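Local coordinates for agmatinase (Burkholderia thailandensis, PDB 4DZ4), which probably hydrolyses agmatine to putrescine and urea at a site holding two manganese ions, as a member of the arginase family, at residues B[54-60]-B[137-141]; B[115-119]-B[143-148]. One frame throughout, in Å; residues are numbered along the deposited sequence.

How the contacts relate
Contact 1 joins the loops just beyond strands 49-54 and 131-136, neighbours in the parallel sheet, and its second segment carries H139, a ligand of one manganese ion. Contact 2 packs helix 114-126, which follows strand 98-103, against helix 142-153, which follows the H139 loop. Their centres are 12 Å apart and they touch: Y140 OH rests 3.5 Å from K115 CB, and V54 CG1 lies 3.7 Å from I118 CD1. Contact 1 reaches the metal site through H139; the Y143 side chain of contact 2 is about 8 Å from that of H139 and about 11 Å from a manganese ion, nearest atoms in both cases.

Contact 1 of 2, residues B[54-60]-B[137-141]; sequences VPLDLAT and GDHYI. With MN (manganese (II) ion), chain P.
D138 puts its side chain into the bend of segment 54-60. D138 CB meets T60 CG2 at 3.6 Å, and CG lies against L56 O and A59 CB. At the tip the two oxygens divide the work. D138 OD2 accepts from A59 N at 3.0 Å, on its syn side and 24° out of the carboxylate plane, while D57 CA also comes close. D138 OD1 turns back to its own segment and takes Y140 N at 2.9 Å, nearly along its C-O axis, closing an Asx turn. With CG set between backbone N and carbonyl carbon (chi1 77°), the carboxylate can serve both amides, which limits its rotation. The backbone adds D138 N to L56 O at 2.7 Å. V54 and I141 meet tip to tip, V54 CG1 to I141 CG2 at a tight 3.4 Å, and L56 CD2 touches both I141 CG2 and Y140 CD2. The D57 carboxylate forms a salt bridge with R67 of its own chain and a hydrogen bond with S64 of the second subunit. H139 points away from segment 54-60; H139 ND1 binds manganese at 2.2 Å, alongside D163, D167 and D246. The two loops lie beside the dinuclear manganese centre of the arginase fold, at the ends of parallel strands.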
loop_
_atom_site.group_PDB
_atom_site.type_symbol
_atom_site.label_atom_id
_atom_site.label_comp_id
_atom_site.label_asym_id
_atom_site.label_seq_id
_atom_site.Cartn_x
_atom_site.Cartn_y
_atom_site.Cartn_z
ATOM N N VAL B 54 7.863 17.837 -17.309
ATOM C CA VAL B 54 6.684 18.707 -17.467
ATOM C C VAL B 54 5.600 18.098 -16.582
ATOM O O VAL B 54 4.999 17.095 -16.957
ATOM C CB VAL B 54 6.175 18.821 -18.942
ATOM C CG1 VAL B 54 5.001 19.786 -18.994
ATOM C CG2 VAL B 54 7.277 19.345 -19.872
ATOM N N PRO B 55 5.380 18.670 -15.385
ATOM C CA PRO B 55 4.585 17.975 -14.342
ATOM C C PRO B 55 3.094 18.307 -14.449
ATOM O O PRO B 55 2.499 18.901 -13.540
ATOM C CB PRO B 55 5.167 18.541 -13.045
ATOM C CG PRO B 55 5.562 19.942 -13.422
ATOM C CD PRO B 55 6.160 19.794 -14.815
ATOM N N LEU B 56 2.502 17.896 -15.558
ATOM C CA LEU B 56 1.098 18.226 -15.863
ATOM C C LEU B 56 0.193 17.024 -15.652
ATOM O O LEU B 56 0.510 15.919 -16.119
ATOM C CB LEU B 56 1.007 18.627 -17.326
ATOM C CG LEU B 56 -0.374 19.003 -17.867
ATOM C CD1 LEU B 56 -0.913 20.296 -17.216
ATOM C CD2 LEU B 56 -0.358 19.158 -19.396
ATOM N N ASP B 57 -0.956 17.203 -15.005
ATOM C CA ASP B 57 -1.995 16.156 -15.111
ATOM C C ASP B 57 -3.399 16.743 -15.264
ATOM O O ASP B 57 -4.404 16.047 -15.113
ATOM C CB ASP B 57 -1.933 15.084 -13.988
ATOM C CG ASP B 57 -2.144 15.664 -12.598
ATOM O OD1 ASP B 57 -2.550 16.820 -12.494
ATOM O OD2 ASP B 57 -1.870 14.928 -11.626
ATOM N N LEU B 58 -3.458 18.017 -15.626
ATOM C CA LEU B 58 -4.757 18.692 -15.817
ATOM C C LEU B 58 -5.537 18.194 -17.029
ATOM O O LEU B 58 -6.739 18.412 -17.136
ATOM C CB LEU B 58 -4.567 20.228 -15.904
ATOM C CG LEU B 58 -3.825 20.839 -14.714
ATOM C CD1 LEU B 58 -3.606 22.333 -14.923
ATOM C CD2 LEU B 58 -4.595 20.605 -13.406
ATOM N N ALA B 59 -4.858 17.522 -17.959
ATOM C CA ALA B 59 -5.510 17.096 -19.211
ATOM C C ALA B 59 -6.006 15.644 -19.118
ATOM O O ALA B 59 -6.581 15.111 -20.070
ATOM C CB ALA B 59 -4.551 17.246 -20.391
ATOM N N THR B 60 -5.834 15.031 -17.940
ATOM C CA THR B 60 -6.178 13.613 -17.752
ATOM C C THR B 60 -7.675 13.340 -17.731
ATOM O O THR B 60 -8.497 14.188 -17.324
ATOM C CB THR B 60 -5.584 13.005 -16.456
ATOM O OG1 THR B 60 -5.990 13.807 -15.334
ATOM C CG2 THR B 60 -4.057 12.898 -16.492
ATOM N N GLY B 137 4.228 13.584 -16.240
ATOM C CA GLY B 137 3.285 14.440 -16.953
ATOM C C GLY B 137 2.378 13.624 -17.873
ATOM O O GLY B 137 2.749 12.555 -18.396
ATOM N N ASP B 138 1.179 14.144 -18.075
ATOM C CA ASP B 138 0.219 13.455 -18.945
ATOM C C ASP B 138 0.530 13.674 -20.426
ATOM O O ASP B 138 1.377 14.505 -20.793
ATOM C CB ASP B 138 -1.242 13.757 -18.538
ATOM C CG ASP B 138 -1.728 15.161 -18.985
ATOM O OD1 ASP B 138 -1.492 15.548 -20.159
ATOM O OD2 ASP B 138 -2.413 15.843 -18.167
ATOM N N HIS B 139 -0.099 12.872 -21.274
ATOM C CA HIS B 139 0.285 12.852 -22.696
ATOM C C HIS B 139 0.044 14.140 -23.445
ATOM O O HIS B 139 0.615 14.353 -24.527
ATOM C CB HIS B 139 -0.389 11.680 -23.415
ATOM C CG HIS B 139 0.525 10.986 -24.416
ATOM N ND1 HIS B 139 0.338 9.707 -24.802
ATOM C CD2 HIS B 139 1.653 11.443 -25.090
ATOM C CE1 HIS B 139 1.302 9.358 -25.665
ATOM N NE2 HIS B 139 2.115 10.421 -25.848
ATOM N N TYR B 140 -0.810 15.014 -22.904
ATOM C CA TYR B 140 -1.067 16.286 -23.584
ATOM C C TYR B 140 0.249 17.020 -23.874
ATOM O O TYR B 140 0.365 17.721 -24.895
ATOM C CB TYR B 140 -1.988 17.190 -22.759
ATOM C CG TYR B 140 -2.160 18.536 -23.431
ATOM C CD1 TYR B 140 -3.107 18.712 -24.431
ATOM C CD2 TYR B 140 -1.330 19.617 -23.089
ATOM C CE1 TYR B 140 -3.243 19.940 -25.076
ATOM C CE2 TYR B 140 -1.447 20.843 -23.730
ATOM C CZ TYR B 140 -2.423 20.996 -24.711
ATOM O OH TYR B 140 -2.564 22.211 -25.362
ATOM N N ILE B 141 1.240 16.864 -22.988
ATOM C CA ILE B 141 2.496 17.644 -23.156
ATOM C C ILE B 141 3.144 17.441 -24.526
ATOM O O ILE B 141 3.844 18.334 -25.036
ATOM C CB ILE B 141 3.528 17.383 -22.022
ATOM C CG1 ILE B 141 4.182 15.984 -22.150
ATOM C CG2 ILE B 141 2.872 17.630 -20.641
ATOM C CD1 ILE B 141 5.340 15.731 -21.178
HETATM MN MN MN P . -1.527 8.608 -24.485
HETATM O O HOH W 1 -3.081 7.704 -23.739
#

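Contact 2 of 2, residues B[115-119]-B[143-148]. With EDO (1,2-ethanediol), chain X.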
loop_
_atom_site.group_PDB
_atom_site.type_symbol
_atom_site.label_atom_id
_atom_site.label_comp_id
_atom_site.label_asym_id
_atom_site.label_seq_id
_atom_site.Cartn_x
_atom_site.Cartn_y
_atom_site.Cartn_z
ATOM N N LYS B 115 -0.058 25.504 -22.426
ATOM C CA LYS B 115 0.413 25.158 -23.780
ATOM C C LYS B 115 1.570 26.084 -24.213
ATOM O O LYS B 115 2.667 25.589 -24.529
ATOM C CB LYS B 115 -0.753 25.207 -24.773
ATOM C CG LYS B 115 -0.295 24.951 -26.200
ATOM C CD LYS B 115 -1.446 25.094 -27.177
ATOM C CE LYS B 115 -0.947 24.951 -28.616
ATOM N NZ LYS B 115 -2.053 25.352 -29.559
ATOM N N PRO B 116 1.355 27.422 -24.171
ATOM C CA PRO B 116 2.494 28.292 -24.562
ATOM C C PRO B 116 3.727 28.150 -23.650
ATOM O O PRO B 116 4.849 28.306 -24.144
ATOM C CB PRO B 116 1.899 29.723 -24.509
ATOM C CG PRO B 116 0.638 29.599 -23.706
ATOM C CD PRO B 116 0.120 28.198 -23.971
ATOM N N ALA B 117 3.525 27.870 -22.344
ATOM C CA ALA B 117 4.656 27.658 -21.418
ATOM C C ALA B 117 5.505 26.474 -21.900
ATOM O O ALA B 117 6.730 26.574 -21.933
ATOM C CB ALA B 117 4.186 27.432 -19.961
ATOM N N ILE B 118 4.849 25.391 -22.295
ATOM C CA ILE B 118 5.540 24.206 -22.765
ATOM C C ILE B 118 6.241 24.464 -24.126
ATOM O O ILE B 118 7.421 24.087 -24.304
ATOM C CB ILE B 118 4.629 22.966 -22.824
ATOM C CG1 ILE B 118 4.050 22.667 -21.427
ATOM C CG2 ILE B 118 5.406 21.759 -23.408
ATOM C CD1 ILE B 118 2.903 21.669 -21.445
ATOM N N VAL B 119 5.553 25.130 -25.048
ATOM C CA VAL B 119 6.200 25.519 -26.337
ATOM C C VAL B 119 7.468 26.329 -26.048
ATOM O O VAL B 119 8.521 26.069 -26.647
ATOM C CB VAL B 119 5.238 26.285 -27.274
ATOM C CG1 VAL B 119 5.951 26.730 -28.566
ATOM C CG2 VAL B 119 4.026 25.423 -27.606
ATOM N N TYR B 143 1.902 17.399 -27.474
ATOM C CA TYR B 143 1.409 18.311 -28.498
ATOM C C TYR B 143 2.226 19.620 -28.535
ATOM O O TYR B 143 2.816 19.939 -29.561
ATOM C CB TYR B 143 -0.109 18.526 -28.314
ATOM C CG TYR B 143 -0.732 19.526 -29.239
ATOM C CD1 TYR B 143 -0.491 19.494 -30.632
ATOM C CD2 TYR B 143 -1.616 20.494 -28.740
ATOM C CE1 TYR B 143 -1.079 20.428 -31.478
ATOM C CE2 TYR B 143 -2.189 21.449 -29.582
ATOM C CZ TYR B 143 -1.933 21.382 -30.957
ATOM O OH TYR B 143 -2.530 22.303 -31.774
ATOM N N PRO B 144 2.316 20.369 -27.412
ATOM C CA PRO B 144 3.176 21.556 -27.537
ATOM C C PRO B 144 4.652 21.227 -27.791
ATOM O O PRO B 144 5.362 22.004 -28.446
ATOM C CB PRO B 144 3.018 22.275 -26.173
ATOM C CG PRO B 144 2.297 21.280 -25.279
ATOM C CD PRO B 144 1.465 20.438 -26.213
ATOM N N LEU B 145 5.106 20.052 -27.337
ATOM C CA LEU B 145 6.479 19.645 -27.632
ATOM C C LEU B 145 6.653 19.454 -29.133
ATOM O O LEU B 145 7.665 19.895 -29.695
ATOM C CB LEU B 145 6.856 18.359 -26.870
ATOM C CG LEU B 145 7.005 18.506 -25.337
ATOM C CD1 LEU B 145 7.311 17.146 -24.711
ATOM C CD2 LEU B 145 8.089 19.525 -24.943
ATOM N N LEU B 146 5.673 18.834 -29.785
ATOM C CA LEU B 146 5.719 18.659 -31.234
ATOM C C LEU B 146 5.678 20.004 -31.977
ATOM O O LEU B 146 6.332 20.179 -32.995
ATOM C CB LEU B 146 4.581 17.758 -31.717
ATOM C CG LEU B 146 4.748 16.271 -31.403
ATOM C CD1 LEU B 146 3.425 15.579 -31.687
ATOM C CD2 LEU B 146 5.908 15.626 -32.192
ATOM N N ILE B 147 4.885 20.944 -31.478
ATOM C CA ILE B 147 4.839 22.288 -32.083
ATOM C C ILE B 147 6.246 22.871 -32.138
ATOM O O ILE B 147 6.698 23.333 -33.193
ATOM C CB ILE B 147 3.875 23.232 -31.315
ATOM C CG1 ILE B 147 2.427 22.772 -31.544
ATOM C CG2 ILE B 147 4.068 24.698 -31.727
ATOM C CD1 ILE B 147 1.420 23.426 -30.622
ATOM N N ALA B 148 6.947 22.828 -31.003
ATOM C CA ALA B 148 8.267 23.429 -30.904
ATOM C C ALA B 148 9.268 22.643 -31.761
ATOM O O ALA B 148 10.125 23.234 -32.431
ATOM C CB ALA B 148 8.704 23.457 -29.442
HETATM C C1 EDO X . -4.388 24.415 -23.941
HETATM O O1 EDO X . -5.372 25.433 -24.132
HETATM C C2 EDO X . -3.715 24.409 -22.559
HETATM O O2 EDO X . -2.937 25.584 -22.295
#
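P144 turns its ring toward helix 115-119 and is met there by two branched side chains. I118 crosses it obliquely, I118 CG2 lying 3.7 Å from P144 CG, while V119 CG2 comes to within 3.6 Å of P144 CB. I118 CG2 also touches L145 CD2, at 3.8 Å. V119 O lies against A148 CB. K115 runs from the other end of the contact as an extended chain, with CG anti to the backbone N (chi1 176°), which carries CE past I147. The two side chains cross at about a right angle, and K115 CE sits a tight 3.5 Å from I147 CD1. That I147 methyl, CD1, also lies over one face of the Y143 ring, 3.9 Å above the plane and offset toward the rim; K115 CE approaches the same ring obliquely. Y143 OH is hydrogen-bonded to D189, and K115 N gives a bond of 2.9 Å to O2 of an ethanediol, probably from the crystallisation liquor. The short segments' axes approach to 8.4 Å at a crossing angle of -45°. Beyond the interface, A122 of helix 114-126 continues the packing against L145 and A148, L145 and L146 rest on Y242 of strand 240-246, and Y143 packs on M182 and K185 of helix 182-188.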